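Local coordinates for protein putative pectin lyase (Geobacillus virus E2, PDB 7CHU) that serves as the trimeric tailspike of a deep-sea thermophilic phage, probably recognising and perhaps degrading host surface polysaccharide through a pectate-lyase-like beta-helix, at residues R168-I179 against K193-V204; N22-M30 against V41-W49. One frame throughout, in Å; residues are numbered along the deposited sequence.

Contact 1 (R168-I179 against K193-V204); sequences RLCFVGIEKMCI and KISLGRFLDFGV
A bend at chi3 (67°) folds the Arg168 chain back over Lys193, bringing NE to Ser195 OG at 2.9 Å and NH2 to Ile194 O at 3.1 Å. The carbonyl lies at the edge of the guanidinium and in its plane, whereas NH2 stands well above the plane of that C=O; the carbonyl carbon of Lys193 covers one guanidinium face. At the corner of the coil, Lys176 turns at chi2 (-70°) and runs alongside Asp201, so that NZ forms a salt bridge with OD2 at 2.7 Å, on the anti side of the carboxylate. Asp201 OD1 is used differently, pairing with Arg198 of a neighbouring subunit.

A buried apolar row runs from Gly173 past the corner to Phe202. Gly173 CA sits over the centre of the Phe199 ring, 3.9 Å from its centroid, and Ile174 CB leans on Phe199 CD2 at 3.8 Å, while its CG2 methyl meets Phe202 CB at 3.8 Å. On the face that Glu175 shares with Leu200, a bridging water donates to both Glu175 OE2 and Arg198 O, while Arg136 pairs with the same carboxylate.

Parallel backbone bonds, such as Leu200 N to Ile174 O at 3.0 Å, run through the contact and resume past the corners at Lys176 and Asp201. This is the stacking of successive coils in a right-handed parallel beta-helix, consistent with the pectate-lyase-like family. Strand 135-139 pairs with the far edge of 169-175, strand 220-228 continues the stack beyond 198-200 and 202-205, and Phe160 of strand 156-160 packs on Val172, Ile174 and Ile194.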
loop_
_atom_site.group_PDB
_atom_site.type_symbol
_atom_site.label_atom_id
_atom_site.label_comp_id
_atom_site.label_asym_id
_atom_site.label_seq_id
_atom_site.Cartn_x
_atom_site.Cartn_y
_atom_site.Cartn_z
ATOM N N ARG A 168 -30.168 1.775 1.582
ATOM C CA ARG A 168 -28.930 1.391 0.930
ATOM C C ARG A 168 -28.762 -0.122 0.930
ATOM O O ARG A 168 -29.372 -0.849 1.719
ATOM C CB ARG A 168 -27.756 2.071 1.611
ATOM C CG ARG A 168 -27.928 3.582 1.606
ATOM C CD ARG A 168 -26.683 4.272 2.043
ATOM N NE ARG A 168 -25.600 4.092 1.084
ATOM C CZ ARG A 168 -25.446 4.834 -0.004
ATOM N NH1 ARG A 168 -26.314 5.811 -0.276
ATOM N NH2 ARG A 168 -24.413 4.612 -0.812
ATOM N N LEU A 169 -27.935 -0.579 0.004
ATOM C CA LEU A 169 -27.472 -1.951 -0.032
ATOM C C LEU A 169 -26.125 -2.012 0.671
ATOM O O LEU A 169 -25.216 -1.264 0.302
ATOM C CB LEU A 169 -27.333 -2.403 -1.485
ATOM C CG LEU A 169 -27.472 -3.883 -1.733
ATOM C CD1 LEU A 169 -28.880 -4.281 -1.348
ATOM C CD2 LEU A 169 -27.225 -4.139 -3.201
ATOM N N CYS A 170 -25.982 -2.905 1.658
ATOM C CA CYS A 170 -24.752 -2.973 2.444
ATOM C C CYS A 170 -24.068 -4.334 2.369
ATOM O O CYS A 170 -24.720 -5.381 2.268
ATOM C CB CYS A 170 -25.015 -2.633 3.914
ATOM S SG CYS A 170 -25.679 -0.993 4.153
ATOM N N PHE A 171 -22.732 -4.294 2.425
ATOM C CA PHE A 171 -21.897 -5.493 2.571
ATOM C C PHE A 171 -22.104 -6.485 1.428
ATOM O O PHE A 171 -22.175 -7.694 1.655
ATOM C CB PHE A 171 -22.154 -6.181 3.911
ATOM C CG PHE A 171 -21.974 -5.282 5.108
ATOM C CD1 PHE A 171 -20.689 -4.954 5.566
ATOM C CD2 PHE A 171 -23.080 -4.778 5.780
ATOM C CE1 PHE A 171 -20.533 -4.133 6.671
ATOM C CE2 PHE A 171 -22.938 -3.964 6.897
ATOM C CZ PHE A 171 -21.667 -3.637 7.342
ATOM N N VAL A 172 -22.224 -5.989 0.199
ATOM C CA VAL A 172 -22.288 -6.857 -0.978
ATOM C C VAL A 172 -20.894 -6.973 -1.581
ATOM O O VAL A 172 -19.985 -6.213 -1.251
ATOM C CB VAL A 172 -23.310 -6.358 -2.027
ATOM C CG1 VAL A 172 -24.767 -6.511 -1.517
ATOM C CG2 VAL A 172 -23.007 -4.913 -2.423
ATOM N N GLY A 173 -20.711 -7.935 -2.476
ATOM C CA GLY A 173 -19.389 -8.078 -3.063
ATOM C C GLY A 173 -19.339 -9.153 -4.125
ATOM O O GLY A 173 -20.281 -9.937 -4.311
ATOM N N ILE A 174 -18.207 -9.156 -4.839
ATOM C CA ILE A 174 -17.844 -10.175 -5.811
ATOM C C ILE A 174 -16.420 -10.613 -5.477
ATOM O O ILE A 174 -15.570 -9.775 -5.160
ATOM C CB ILE A 174 -17.909 -9.639 -7.267
ATOM C CG1 ILE A 174 -19.324 -9.123 -7.617
ATOM C CG2 ILE A 174 -17.452 -10.714 -8.266
ATOM C CD1 ILE A 174 -19.435 -8.552 -9.015
ATOM N N GLU A 175 -16.151 -11.915 -5.571
ATOM C CA GLU A 175 -14.812 -12.455 -5.359
ATOM C C GLU A 175 -14.563 -13.581 -6.349
ATOM O O GLU A 175 -15.446 -14.397 -6.602
ATOM C CB GLU A 175 -14.606 -12.996 -3.932
ATOM C CG GLU A 175 -14.866 -12.029 -2.788
ATOM C CD GLU A 175 -14.878 -12.758 -1.427
ATOM O OE1 GLU A 175 -14.124 -13.740 -1.269
ATOM O OE2 GLU A 175 -15.654 -12.377 -0.525
ATOM N N LYS A 176 -13.364 -13.602 -6.923
ATOM C CA LYS A 176 -12.831 -14.767 -7.622
ATOM C C LYS A 176 -13.718 -15.243 -8.784
ATOM O O LYS A 176 -14.082 -16.424 -8.874
ATOM C CB LYS A 176 -12.599 -15.906 -6.622
ATOM C CG LYS A 176 -11.795 -15.530 -5.414
ATOM C CD LYS A 176 -10.367 -15.293 -5.824
ATOM C CE LYS A 176 -9.454 -14.954 -4.643
ATOM N NZ LYS A 176 -8.042 -14.841 -5.171
ATOM N N MET A 177 -13.983 -14.338 -9.727
ATOM C CA MET A 177 -14.711 -14.690 -10.943
ATOM C C MET A 177 -14.531 -13.567 -11.964
ATOM O O MET A 177 -14.125 -12.455 -11.614
ATOM C CB MET A 177 -16.206 -14.937 -10.662
ATOM C CG MET A 177 -17.029 -13.662 -10.470
ATOM S SD MET A 177 -18.844 -13.976 -10.370
ATOM C CE MET A 177 -18.855 -14.912 -8.885
ATOM N N CYS A 178 -14.830 -13.878 -13.234
ATOM C CA CYS A 178 -14.720 -12.939 -14.357
ATOM C C CYS A 178 -16.105 -12.709 -14.950
ATOM O O CYS A 178 -16.913 -13.642 -15.042
ATOM C CB CYS A 178 -13.774 -13.470 -15.483
ATOM S SG CYS A 178 -13.469 -12.309 -16.915
ATOM N N ILE A 179 -16.382 -11.466 -15.344
ATOM C CA ILE A 179 -17.508 -11.138 -16.215
ATOM C C ILE A 179 -16.934 -10.787 -17.582
ATOM O O ILE A 179 -16.152 -9.835 -17.707
ATOM C CB ILE A 179 -18.354 -9.979 -15.667
ATOM C CG1 ILE A 179 -19.136 -10.422 -14.431
ATOM C CG2 ILE A 179 -19.336 -9.498 -16.753
ATOM C CD1 ILE A 179 -18.337 -10.346 -13.117
ATOM N N LYS A 193 -25.903 2.964 -4.841
ATOM C CA LYS A 193 -26.429 3.163 -3.484
ATOM C C LYS A 193 -26.004 2.023 -2.561
ATOM O O LYS A 193 -26.793 1.467 -1.787
ATOM C CB LYS A 193 -27.947 3.348 -3.503
ATOM C CG LYS A 193 -28.348 4.739 -4.001
ATOM C CD LYS A 193 -29.874 4.878 -4.066
ATOM C CE LYS A 193 -30.298 6.179 -4.725
ATOM N NZ LYS A 193 -29.944 7.330 -3.872
ATOM N N ILE A 194 -24.725 1.675 -2.655
ATOM C CA ILE A 194 -24.137 0.576 -1.906
ATOM C C ILE A 194 -23.234 1.168 -0.838
ATOM O O ILE A 194 -22.565 2.180 -1.075
ATOM C CB ILE A 194 -23.344 -0.357 -2.842
ATOM C CG1 ILE A 194 -24.282 -1.148 -3.743
ATOM C CG2 ILE A 194 -22.399 -1.268 -2.075
ATOM C CD1 ILE A 194 -23.484 -1.990 -4.742
ATOM N N SER A 195 -23.215 0.543 0.332
ATOM C CA SER A 195 -22.274 0.888 1.394
ATOM C C SER A 195 -21.495 -0.353 1.790
ATOM O O SER A 195 -22.036 -1.469 1.784
ATOM C CB SER A 195 -22.986 1.445 2.638
ATOM O OG SER A 195 -23.448 2.758 2.416
ATOM N N LEU A 196 -20.225 -0.153 2.147
ATOM C CA LEU A 196 -19.415 -1.198 2.784
ATOM C C LEU A 196 -19.296 -2.446 1.909
ATOM O O LEU A 196 -19.310 -3.577 2.402
ATOM C CB LEU A 196 -19.964 -1.534 4.167
ATOM C CG LEU A 196 -19.758 -0.379 5.156
ATOM C CD1 LEU A 196 -20.874 -0.232 6.196
ATOM C CD2 LEU A 196 -18.425 -0.554 5.824
ATOM N N GLY A 197 -19.149 -2.235 0.602
ATOM C CA GLY A 197 -18.871 -3.335 -0.297
ATOM C C GLY A 197 -17.449 -3.852 -0.138
ATOM O O GLY A 197 -16.522 -3.112 0.217
ATOM N N ARG A 198 -17.290 -5.150 -0.402
ATOM C CA ARG A 198 -15.996 -5.829 -0.323
ATOM C C ARG A 198 -15.816 -6.697 -1.566
ATOM O O ARG A 198 -16.461 -7.739 -1.694
ATOM C CB ARG A 198 -15.902 -6.684 0.947
ATOM C CG ARG A 198 -15.894 -5.885 2.272
ATOM C CD ARG A 198 -14.702 -4.965 2.361
ATOM N NE ARG A 198 -14.481 -4.384 3.687
ATOM C CZ ARG A 198 -14.850 -3.159 4.047
ATOM N NH1 ARG A 198 -15.489 -2.349 3.180
ATOM N NH2 ARG A 198 -14.572 -2.724 5.275
ATOM N N PHE A 199 -14.921 -6.295 -2.460
ATOM C CA PHE A 199 -14.668 -6.999 -3.709
ATOM C C PHE A 199 -13.207 -7.459 -3.736
ATOM O O PHE A 199 -12.310 -6.718 -3.312
ATOM C CB PHE A 199 -14.965 -6.094 -4.928
ATOM C CG PHE A 199 -16.406 -5.641 -5.035
ATOM C CD1 PHE A 199 -16.926 -4.693 -4.162
ATOM C CD2 PHE A 199 -17.232 -6.153 -6.026
ATOM C CE1 PHE A 199 -18.256 -4.277 -4.256
ATOM C CE2 PHE A 199 -18.566 -5.737 -6.141
ATOM C CZ PHE A 199 -19.081 -4.802 -5.255
ATOM N N LEU A 200 -12.960 -8.680 -4.224
ATOM C CA LEU A 200 -11.586 -9.209 -4.250
ATOM C C LEU A 200 -11.340 -10.022 -5.513
ATOM O O LEU A 200 -12.079 -10.967 -5.794
ATOM C CB LEU A 200 -11.308 -10.079 -3.008
ATOM C CG LEU A 200 -9.924 -10.754 -2.928
ATOM C CD1 LEU A 200 -8.799 -9.707 -2.847
ATOM C CD2 LEU A 200 -9.844 -11.742 -1.736
ATOM N N ASP A 201 -10.275 -9.696 -6.246
ATOM C CA ASP A 201 -9.786 -10.532 -7.353
ATOM C C ASP A 201 -10.930 -10.949 -8.286
ATOM O O ASP A 201 -11.341 -12.110 -8.348
ATOM C CB ASP A 201 -9.068 -11.774 -6.806
ATOM C CG ASP A 201 -7.782 -11.426 -6.032
ATOM O OD1 ASP A 201 -7.199 -10.331 -6.259
ATOM O OD2 ASP A 201 -7.359 -12.264 -5.191
ATOM N N PHE A 202 -11.482 -9.970 -8.980
ATOM C CA PHE A 202 -12.504 -10.276 -9.966
ATOM C C PHE A 202 -12.206 -9.486 -11.223
ATOM O O PHE A 202 -11.523 -8.463 -11.169
ATOM C CB PHE A 202 -13.919 -10.016 -9.440
ATOM C CG PHE A 202 -14.360 -8.557 -9.441
ATOM C CD1 PHE A 202 -13.949 -7.692 -8.461
ATOM C CD2 PHE A 202 -15.264 -8.092 -10.382
ATOM C CE1 PHE A 202 -14.396 -6.376 -8.436
ATOM C CE2 PHE A 202 -15.718 -6.788 -10.353
ATOM C CZ PHE A 202 -15.276 -5.924 -9.373
ATOM N N GLY A 203 -12.654 -10.011 -12.351
ATOM C CA GLY A 203 -12.347 -9.437 -13.656
ATOM C C GLY A 203 -13.595 -8.956 -14.360
ATOM O O GLY A 203 -14.673 -9.539 -14.201
ATOM N N VAL A 204 -13.459 -7.865 -15.107
ATOM C CA VAL A 204 -14.508 -7.342 -15.969
ATOM C C VAL A 204 -13.835 -6.992 -17.283
ATOM O O VAL A 204 -12.977 -6.100 -17.327
ATOM C CB VAL A 204 -15.218 -6.122 -15.375
ATOM C CG1 VAL A 204 -16.292 -5.641 -16.328
ATOM C CG2 VAL A 204 -15.864 -6.465 -14.032
HETATM O O HOH W 1 -15.700 -9.675 -0.183
#

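Contact 2 (N22-M30 against V41-W49); sequences NPQHGDTVM and VYRYENGQW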
loop_
_atom_site.group_PDB
_atom_site.type_symbol
_atom_site.label_atom_id
_atom_site.label_comp_id
_atom_site.label_asym_id
_atom_site.label_seq_id
_atom_site.Cartn_x
_atom_site.Cartn_y
_atom_site.Cartn_z
ATOM N N ASN A 22 -24.003 -72.610 -6.527
ATOM C CA ASN A 22 -22.589 -72.876 -6.798
ATOM C C ASN A 22 -21.714 -71.699 -6.378
ATOM O O ASN A 22 -20.894 -71.213 -7.163
ATOM C CB ASN A 22 -22.399 -73.161 -8.285
ATOM C CG ASN A 22 -22.185 -74.636 -8.557
ATOM O OD1 ASN A 22 -21.049 -75.119 -8.542
ATOM N ND2 ASN A 22 -23.270 -75.355 -8.848
ATOM N N PRO A 23 -21.851 -71.214 -5.137
ATOM C CA PRO A 23 -21.171 -69.963 -4.782
ATOM C C PRO A 23 -19.674 -70.173 -4.607
ATOM O O PRO A 23 -19.226 -71.155 -4.009
ATOM C CB PRO A 23 -21.841 -69.562 -3.465
ATOM C CG PRO A 23 -22.199 -70.841 -2.845
ATOM C CD PRO A 23 -22.586 -71.766 -3.980
ATOM N N GLN A 24 -18.903 -69.242 -5.157
ATOM C CA GLN A 24 -17.451 -69.250 -5.061
ATOM C C GLN A 24 -16.997 -68.356 -3.910
ATOM O O GLN A 24 -17.781 -67.600 -3.323
ATOM C CB GLN A 24 -16.832 -68.783 -6.381
ATOM C CG GLN A 24 -17.256 -69.554 -7.649
ATOM C CD GLN A 24 -17.367 -71.066 -7.466
ATOM O OE1 GLN A 24 -18.215 -71.569 -6.728
ATOM N NE2 GLN A 24 -16.495 -71.800 -8.145
ATOM N N HIS A 25 -15.711 -68.456 -3.581
ATOM C CA HIS A 25 -15.152 -67.598 -2.548
ATOM C C HIS A 25 -15.124 -66.155 -3.034
ATOM O O HIS A 25 -14.616 -65.862 -4.122
ATOM C CB HIS A 25 -13.744 -68.049 -2.161
ATOM C CG HIS A 25 -13.154 -67.267 -1.023
ATOM N ND1 HIS A 25 -12.249 -66.244 -1.212
ATOM C CD2 HIS A 25 -13.347 -67.354 0.315
ATOM C CE1 HIS A 25 -11.908 -65.737 -0.040
ATOM N NE2 HIS A 25 -12.561 -66.392 0.903
ATOM N N GLY A 26 -15.668 -65.251 -2.222
ATOM C CA GLY A 26 -15.708 -63.847 -2.553
ATOM C C GLY A 26 -16.997 -63.385 -3.187
ATOM O O GLY A 26 -17.186 -62.170 -3.344
ATOM N N ASP A 27 -17.883 -64.309 -3.558
ATOM C CA ASP A 27 -19.174 -63.927 -4.108
ATOM C C ASP A 27 -19.945 -63.090 -3.097
ATOM O O ASP A 27 -20.004 -63.419 -1.907
ATOM C CB ASP A 27 -19.977 -65.169 -4.508
ATOM C CG ASP A 27 -19.515 -65.750 -5.829
ATOM O OD1 ASP A 27 -18.474 -65.269 -6.337
ATOM O OD2 ASP A 27 -20.181 -66.678 -6.353
ATOM N N THR A 28 -20.529 -61.995 -3.578
ATOM C CA THR A 28 -21.183 -61.012 -2.729
ATOM C C THR A 28 -22.530 -60.666 -3.346
ATOM O O THR A 28 -22.612 -60.386 -4.549
ATOM C CB THR A 28 -20.294 -59.772 -2.572
ATOM O OG1 THR A 28 -18.984 -60.189 -2.176
ATOM C CG2 THR A 28 -20.843 -58.834 -1.522
ATOM N N VAL A 29 -23.587 -60.738 -2.535
ATOM C CA VAL A 29 -24.950 -60.471 -2.983
ATOM C C VAL A 29 -25.672 -59.689 -1.902
ATOM O O VAL A 29 -25.469 -59.922 -0.705
ATOM C CB VAL A 29 -25.746 -61.761 -3.317
ATOM C CG1 VAL A 29 -25.914 -62.619 -2.089
ATOM C CG2 VAL A 29 -27.111 -61.431 -3.909
ATOM N N MET A 30 -26.524 -58.765 -2.334
ATOM C CA MET A 30 -27.425 -58.053 -1.445
ATOM C C MET A 30 -28.821 -58.637 -1.594
ATOM O O MET A 30 -29.246 -58.977 -2.703
ATOM C CB MET A 30 -27.452 -56.557 -1.776
ATOM C CG MET A 30 -28.498 -55.771 -1.027
ATOM S SD MET A 30 -28.558 -54.047 -1.550
ATOM C CE MET A 30 -27.015 -53.428 -0.890
ATOM N N VAL A 41 -26.034 -57.479 3.112
ATOM C CA VAL A 41 -25.071 -57.901 2.103
ATOM C C VAL A 41 -24.343 -59.120 2.658
ATOM O O VAL A 41 -23.822 -59.081 3.781
ATOM C CB VAL A 41 -24.090 -56.769 1.746
ATOM C CG1 VAL A 41 -22.931 -57.282 0.920
ATOM C CG2 VAL A 41 -24.814 -55.658 0.990
ATOM N N TYR A 42 -24.323 -60.203 1.887
ATOM C CA TYR A 42 -23.747 -61.460 2.338
ATOM C C TYR A 42 -22.562 -61.806 1.454
ATOM O O TYR A 42 -22.584 -61.572 0.239
ATOM C CB TYR A 42 -24.793 -62.595 2.335
ATOM C CG TYR A 42 -25.966 -62.331 3.271
ATOM C CD1 TYR A 42 -25.958 -62.780 4.592
ATOM C CD2 TYR A 42 -27.073 -61.617 2.835
ATOM C CE1 TYR A 42 -27.032 -62.525 5.442
ATOM C CE2 TYR A 42 -28.143 -61.360 3.671
ATOM C CZ TYR A 42 -28.120 -61.810 4.970
ATOM O OH TYR A 42 -29.202 -61.532 5.780
ATOM N N ARG A 43 -21.513 -62.332 2.076
ATOM C CA ARG A 43 -20.306 -62.727 1.368
ATOM C C ARG A 43 -20.042 -64.198 1.634
ATOM O O ARG A 43 -20.060 -64.634 2.790
ATOM C CB ARG A 43 -19.116 -61.891 1.810
ATOM C CG ARG A 43 -17.787 -62.361 1.257
ATOM C CD ARG A 43 -16.659 -61.572 1.905
ATOM N NE ARG A 43 -15.346 -62.053 1.499
ATOM C CZ ARG A 43 -14.729 -61.667 0.390
ATOM N NH1 ARG A 43 -15.317 -60.794 -0.418
ATOM N NH2 ARG A 43 -13.533 -62.152 0.091
ATOM N N TYR A 44 -19.810 -64.959 0.571
ATOM C CA TYR A 44 -19.562 -66.390 0.715
ATOM C C TYR A 44 -18.104 -66.573 1.106
ATOM O O TYR A 44 -17.207 -66.514 0.259
ATOM C CB TYR A 44 -19.905 -67.150 -0.563
ATOM C CG TYR A 44 -20.053 -68.644 -0.339
ATOM C CD1 TYR A 44 -21.154 -69.163 0.344
ATOM C CD2 TYR A 44 -19.082 -69.535 -0.790
ATOM C CE1 TYR A 44 -21.285 -70.526 0.564
ATOM C CE2 TYR A 44 -19.207 -70.900 -0.578
ATOM C CZ TYR A 44 -20.309 -71.387 0.099
ATOM O OH TYR A 44 -20.433 -72.741 0.311
ATOM N N GLU A 45 -17.869 -66.780 2.399
ATOM C CA GLU A 45 -16.538 -66.987 2.945
ATOM C C GLU A 45 -16.401 -68.436 3.386
ATOM O O GLU A 45 -17.316 -68.996 4.002
ATOM C CB GLU A 45 -16.273 -66.049 4.124
ATOM C CG GLU A 45 -15.261 -64.949 3.823
ATOM C CD GLU A 45 -15.293 -63.826 4.851
ATOM O OE1 GLU A 45 -16.113 -63.904 5.801
ATOM O OE2 GLU A 45 -14.501 -62.863 4.706
ATOM N N ASN A 46 -15.251 -69.036 3.063
ATOM C CA ASN A 46 -14.969 -70.437 3.366
ATOM C C ASN A 46 -16.066 -71.348 2.821
ATOM O O ASN A 46 -15.955 -71.853 1.697
ATOM C CB ASN A 46 -14.793 -70.640 4.873
ATOM C CG ASN A 46 -13.741 -69.712 5.463
ATOM O OD1 ASN A 46 -14.058 -68.811 6.235
ATOM N ND2 ASN A 46 -12.481 -69.925 5.084
ATOM N N GLY A 47 -17.132 -71.557 3.602
ATOM C CA GLY A 47 -18.214 -72.424 3.169
ATOM C C GLY A 47 -19.622 -72.009 3.566
ATOM O O GLY A 47 -20.566 -72.789 3.399
ATOM N N GLN A 48 -19.784 -70.800 4.098
ATOM C CA GLN A 48 -21.086 -70.249 4.445
ATOM C C GLN A 48 -21.294 -68.926 3.716
ATOM O O GLN A 48 -20.352 -68.307 3.210
ATOM C CB GLN A 48 -21.241 -70.001 5.959
ATOM C CG GLN A 48 -20.569 -70.981 6.914
ATOM C CD GLN A 48 -19.047 -70.926 6.877
ATOM O OE1 GLN A 48 -18.448 -69.866 7.065
ATOM N NE2 GLN A 48 -18.416 -72.075 6.645
ATOM N N TRP A 49 -22.547 -68.488 3.681
ATOM C CA TRP A 49 -22.873 -67.099 3.386
ATOM C C TRP A 49 -22.824 -66.318 4.694
ATOM O O TRP A 49 -23.543 -66.644 5.644
ATOM C CB TRP A 49 -24.249 -66.981 2.734
ATOM C CG TRP A 49 -24.307 -67.456 1.312
ATOM C CD1 TRP A 49 -24.790 -68.656 0.863
ATOM C CD2 TRP A 49 -23.875 -66.737 0.148
ATOM N NE1 TRP A 49 -24.681 -68.726 -0.506
ATOM C CE2 TRP A 49 -24.122 -67.563 -0.969
ATOM C CE3 TRP A 49 -23.300 -65.474 -0.058
ATOM C CZ2 TRP A 49 -23.818 -67.167 -2.273
ATOM C CZ3 TRP A 49 -22.997 -65.081 -1.357
ATOM C CH2 TRP A 49 -23.253 -65.928 -2.446
HETATM O O HOH W 2 -17.624 -58.797 -0.369
#
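Antiparallel hairpin pairing joins residues 22-30 to 41-49 in the small N-terminal sheet, where strands 27-30 and 40-45 are the two inner strands between 5-6 and 48-54. Val29 and Tyr42 form a hydrogen-bonded pair, with Tyr42 N to Val29 O at 2.8 Å; Tyr44 N bonds to Asp27 O and Gly26 N to Tyr44 O, carrying the pairing into the type II turn of Gln24 to Asp27.

Ahead of the turn, Pro23 lies over the Tyr44 ring, its CG 3.5 Å from the centroid and 11° off the normal, a CH-pi contact. Pro23 CB also reaches Trp49 CZ2 at 3.3 Å, while Val29 CG1 meets CZ3 of the same indole at 3.9 Å. With CG anti to the backbone N (chi1 172°) and the chain extended to NE, Arg43 lays one guanidinium face against Gly26 CA. Its NH2 bonds to Lys3 O, and a water accepts from NH1 while donating to Thr28 OG1 at 2.7 Å. On the same side of the sheet, Thr28 CG2 touches Val41 CG1 at 3.6 Å.

Asp27 OD2 accepts from Gln24 N from above the carboxylate plane and pairs with Arg5. The turn is thus tied to its own aspartate and to the edge strand, and the buried Arg43 gains polar partners from backbone and water, together with a weak salt bridge to Glu45.

How the contacts relate
Contact 1 belongs to the buried body of the beta-helix, whereas contact 2 lies in the separate N-terminal sheet and is partly buried, with parts of its turns, such as His25 and Asn46, exposed; their centres are about 59 Å apart and they share no strand. Pairing is parallel between successive coils in the first and antiparallel within a hairpin in the second. Aromatic and aliphatic groups fill the coil interior in 168-179 against 193-204, while in 22-30 against 41-49 proline and aromatic rings cover the turn end. Both touch a second subunit, contact 1 through a salt bridge from Arg198 to Asp201 of that subunit as well as packing, contact 2 through packing, including Arg43 on its Trp6.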